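Local structure of L protein (CAS virus, 5MV0) at residues Q83-T91 and I99-R107. The protein probably cleaves capped host RNAs through this N-terminal endonuclease-like domain, supplying primers for viral transcription by the arenavirus polymerase (cap-snatching). Numbering follows the deposited sequence.
Sequences QHIVPDGYT and IIVLEASTR. With PO4 (phosphate ion), chain F.
Asp-88 and Glu-103 meet at the classic beta bulge of an antiparallel hairpin, an arrangement consistent with a PD-(D/E)xK-type nuclease motif in which Asp-88, after Pro-87, and Glu-103 hold the acidic positions and Ser-105 stands in place of the lysine. The bulge is identified by Asp-88 and Gly-89 both facing Leu-102: Asp-88 N bonds to Leu-102 O at 2.9 Å, strongly bent, and Gly-89 N to the same oxygen, both weakly. Beyond it the register is regular, with Leu-102 N on Gly-89 O and a two-way pair between Thr-91 and Ile-100; Thr-91 CG2 lies alongside Ile-100 CD1 at 3.9 Å. With CG anti to its carbonyl carbon (chi1 -68°), Asp-88 reaches across so that OD2 accepts Ala-104 N on its anti lone pair, at 2.7 Å and nearly straight (172°). The Asp-88 side chain crosses that of Glu-103 at about a right angle, carboxylate planes 62° apart, and Asp-88 OD2 comes within 3.7 Å of Glu-103 OE1. Water 1 links Glu-103 OE1 (2.6 Å) to Val-86 O, while Glu-103 OE2, 3.5 Å from Pro-87 CA, is bound by Lys-123 and Tyr-124. Glu-50 adds another nearby carboxylate beside Asp-88 OD1. Such an acidic cluster is consistent with the metal-binding site of related nucleases; the Ala-104 amide and the Glu-103 partners probably hold the two carboxylates in place.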
# COMPACT_ATOMS: atom_id res chain seq x y z
N GLN B 83 10.45 20.60 -27.75
CA GLN B 83 9.10 20.82 -27.28
C GLN B 83 8.95 20.22 -25.88
O GLN B 83 9.67 19.30 -25.48
CB GLN B 83 8.09 20.19 -28.23
CG GLN B 83 8.32 18.70 -28.50
CD GLN B 83 9.24 18.45 -29.69
OE1 GLN B 83 10.26 19.11 -29.87
NE2 GLN B 83 8.86 17.48 -30.53
N HIS B 84 8.01 20.77 -25.12
CA HIS B 84 7.75 20.27 -23.78
C HIS B 84 6.92 19.00 -23.88
O HIS B 84 5.81 19.01 -24.43
CB HIS B 84 7.03 21.31 -22.93
CG HIS B 84 6.60 20.77 -21.60
ND1 HIS B 84 7.50 20.49 -20.60
CD2 HIS B 84 5.39 20.39 -21.14
CE1 HIS B 84 6.85 20.00 -19.55
NE2 HIS B 84 5.57 19.92 -19.86
N ILE B 85 7.47 17.90 -23.37
CA ILE B 85 6.83 16.60 -23.31
C ILE B 85 7.14 16.02 -21.93
O ILE B 85 8.26 16.15 -21.44
CB ILE B 85 7.34 15.65 -24.41
CG1 ILE B 85 7.02 16.19 -25.82
CG2 ILE B 85 6.75 14.25 -24.24
CD1 ILE B 85 7.71 15.40 -26.92
N VAL B 86 6.16 15.37 -21.32
CA VAL B 86 6.37 14.58 -20.11
C VAL B 86 6.00 13.14 -20.43
O VAL B 86 4.82 12.78 -20.47
CB VAL B 86 5.56 15.13 -18.93
CG1 VAL B 86 5.72 14.22 -17.72
CG2 VAL B 86 6.00 16.55 -18.61
N PRO B 87 6.98 12.27 -20.66
CA PRO B 87 6.68 10.88 -20.98
C PRO B 87 6.21 10.12 -19.74
O PRO B 87 6.53 10.48 -18.60
CB PRO B 87 8.01 10.33 -21.48
CG PRO B 87 9.03 11.11 -20.69
CD PRO B 87 8.44 12.51 -20.56
N ASP B 88 5.46 9.06 -19.98
CA ASP B 88 5.02 8.22 -18.86
C ASP B 88 6.18 7.45 -18.25
O ASP B 88 6.19 7.18 -17.04
CB ASP B 88 3.95 7.24 -19.34
CG ASP B 88 2.67 7.93 -19.72
OD1 ASP B 88 2.35 8.95 -19.08
OD2 ASP B 88 2.00 7.44 -20.65
N GLY B 89 7.16 7.08 -19.06
CA GLY B 89 8.32 6.38 -18.56
C GLY B 89 9.50 6.65 -19.46
O GLY B 89 9.34 7.13 -20.59
N TYR B 90 10.68 6.34 -18.94
CA TYR B 90 11.91 6.54 -19.71
C TYR B 90 13.02 5.71 -19.10
O TYR B 90 12.94 5.26 -17.96
CB TYR B 90 12.33 8.02 -19.73
CG TYR B 90 12.85 8.49 -18.39
CD1 TYR B 90 14.22 8.52 -18.13
CD2 TYR B 90 11.98 8.88 -17.38
CE1 TYR B 90 14.71 8.94 -16.89
CE2 TYR B 90 12.46 9.31 -16.15
CZ TYR B 90 13.83 9.34 -15.91
OH TYR B 90 14.31 9.75 -14.70
N THR B 91 14.08 5.52 -19.89
CA THR B 91 15.35 5.08 -19.32
C THR B 91 16.47 5.58 -20.22
O THR B 91 16.29 5.77 -21.43
CB THR B 91 15.41 3.56 -19.15
OG1 THR B 91 16.50 3.23 -18.28
CG2 THR B 91 15.59 2.85 -20.48
N ILE B 99 18.21 5.98 -25.47
CA ILE B 99 17.14 6.53 -24.64
C ILE B 99 15.84 5.87 -25.08
O ILE B 99 15.57 5.76 -26.28
CB ILE B 99 17.05 8.06 -24.78
CG1 ILE B 99 18.31 8.71 -24.21
CG2 ILE B 99 15.78 8.58 -24.09
CD1 ILE B 99 18.50 10.16 -24.65
N ILE B 100 15.04 5.42 -24.11
CA ILE B 100 13.70 4.91 -24.37
C ILE B 100 12.70 5.84 -23.69
O ILE B 100 12.94 6.32 -22.58
CB ILE B 100 13.56 3.46 -23.85
CG1 ILE B 100 14.60 2.55 -24.53
CG2 ILE B 100 12.16 2.94 -24.10
CD1 ILE B 100 14.72 1.18 -23.89
N VAL B 101 11.59 6.13 -24.38
CA VAL B 101 10.47 6.84 -23.78
C VAL B 101 9.19 6.05 -24.05
O VAL B 101 9.03 5.44 -25.11
CB VAL B 101 10.33 8.29 -24.27
CG1 VAL B 101 11.48 9.16 -23.78
CG2 VAL B 101 10.19 8.33 -25.80
N LEU B 102 8.28 6.09 -23.08
CA LEU B 102 7.04 5.35 -23.14
C LEU B 102 5.86 6.31 -23.05
O LEU B 102 5.86 7.22 -22.22
CB LEU B 102 6.96 4.32 -22.00
CG LEU B 102 5.55 3.78 -21.73
CD1 LEU B 102 5.12 2.84 -22.84
CD2 LEU B 102 5.49 3.11 -20.36
N GLU B 103 4.87 6.10 -23.91
CA GLU B 103 3.55 6.73 -23.80
C GLU B 103 2.54 5.60 -23.70
O GLU B 103 2.37 4.82 -24.65
CB GLU B 103 3.25 7.63 -25.00
CG GLU B 103 4.19 8.84 -25.14
CD GLU B 103 3.97 9.89 -24.07
OE1 GLU B 103 2.97 9.79 -23.32
OE2 GLU B 103 4.80 10.82 -23.98
N ALA B 104 1.86 5.51 -22.56
CA ALA B 104 0.92 4.42 -22.30
C ALA B 104 -0.47 4.97 -22.06
O ALA B 104 -0.64 6.00 -21.40
CB ALA B 104 1.36 3.58 -21.09
N SER B 105 -1.47 4.27 -22.58
CA SER B 105 -2.85 4.70 -22.40
C SER B 105 -3.76 3.50 -22.55
O SER B 105 -3.35 2.45 -23.08
CB SER B 105 -3.23 5.78 -23.40
OG SER B 105 -3.23 5.21 -24.71
N THR B 106 -5.00 3.66 -22.11
CA THR B 106 -6.05 2.71 -22.39
C THR B 106 -7.13 3.40 -23.21
O THR B 106 -7.46 4.56 -22.96
CB THR B 106 -6.67 2.10 -21.11
OG1 THR B 106 -7.31 3.14 -20.34
CG2 THR B 106 -5.60 1.43 -20.27
N ARG B 107 -7.65 2.68 -24.20
CA ARG B 107 -8.77 3.12 -25.02
C ARG B 107 -9.51 1.85 -25.40
O ARG B 107 -8.87 0.89 -25.86
CB ARG B 107 -8.33 3.88 -26.28
CG ARG B 107 -7.68 5.26 -26.07
CD ARG B 107 -8.67 6.25 -25.46
NE ARG B 107 -8.15 7.62 -25.46
CZ ARG B 107 -7.30 8.09 -24.55
NH1 ARG B 107 -6.86 7.29 -23.58
NH2 ARG B 107 -6.89 9.35 -24.61
P PO4 F . 10.84 21.86 -20.43
O1 PO4 F . 9.99 23.10 -20.38
O2 PO4 F . 10.21 20.85 -21.36
O3 PO4 F . 11.07 21.27 -19.07
O4 PO4 F . 12.19 22.24 -20.97
O HOH W 1 2.74 11.67 -21.58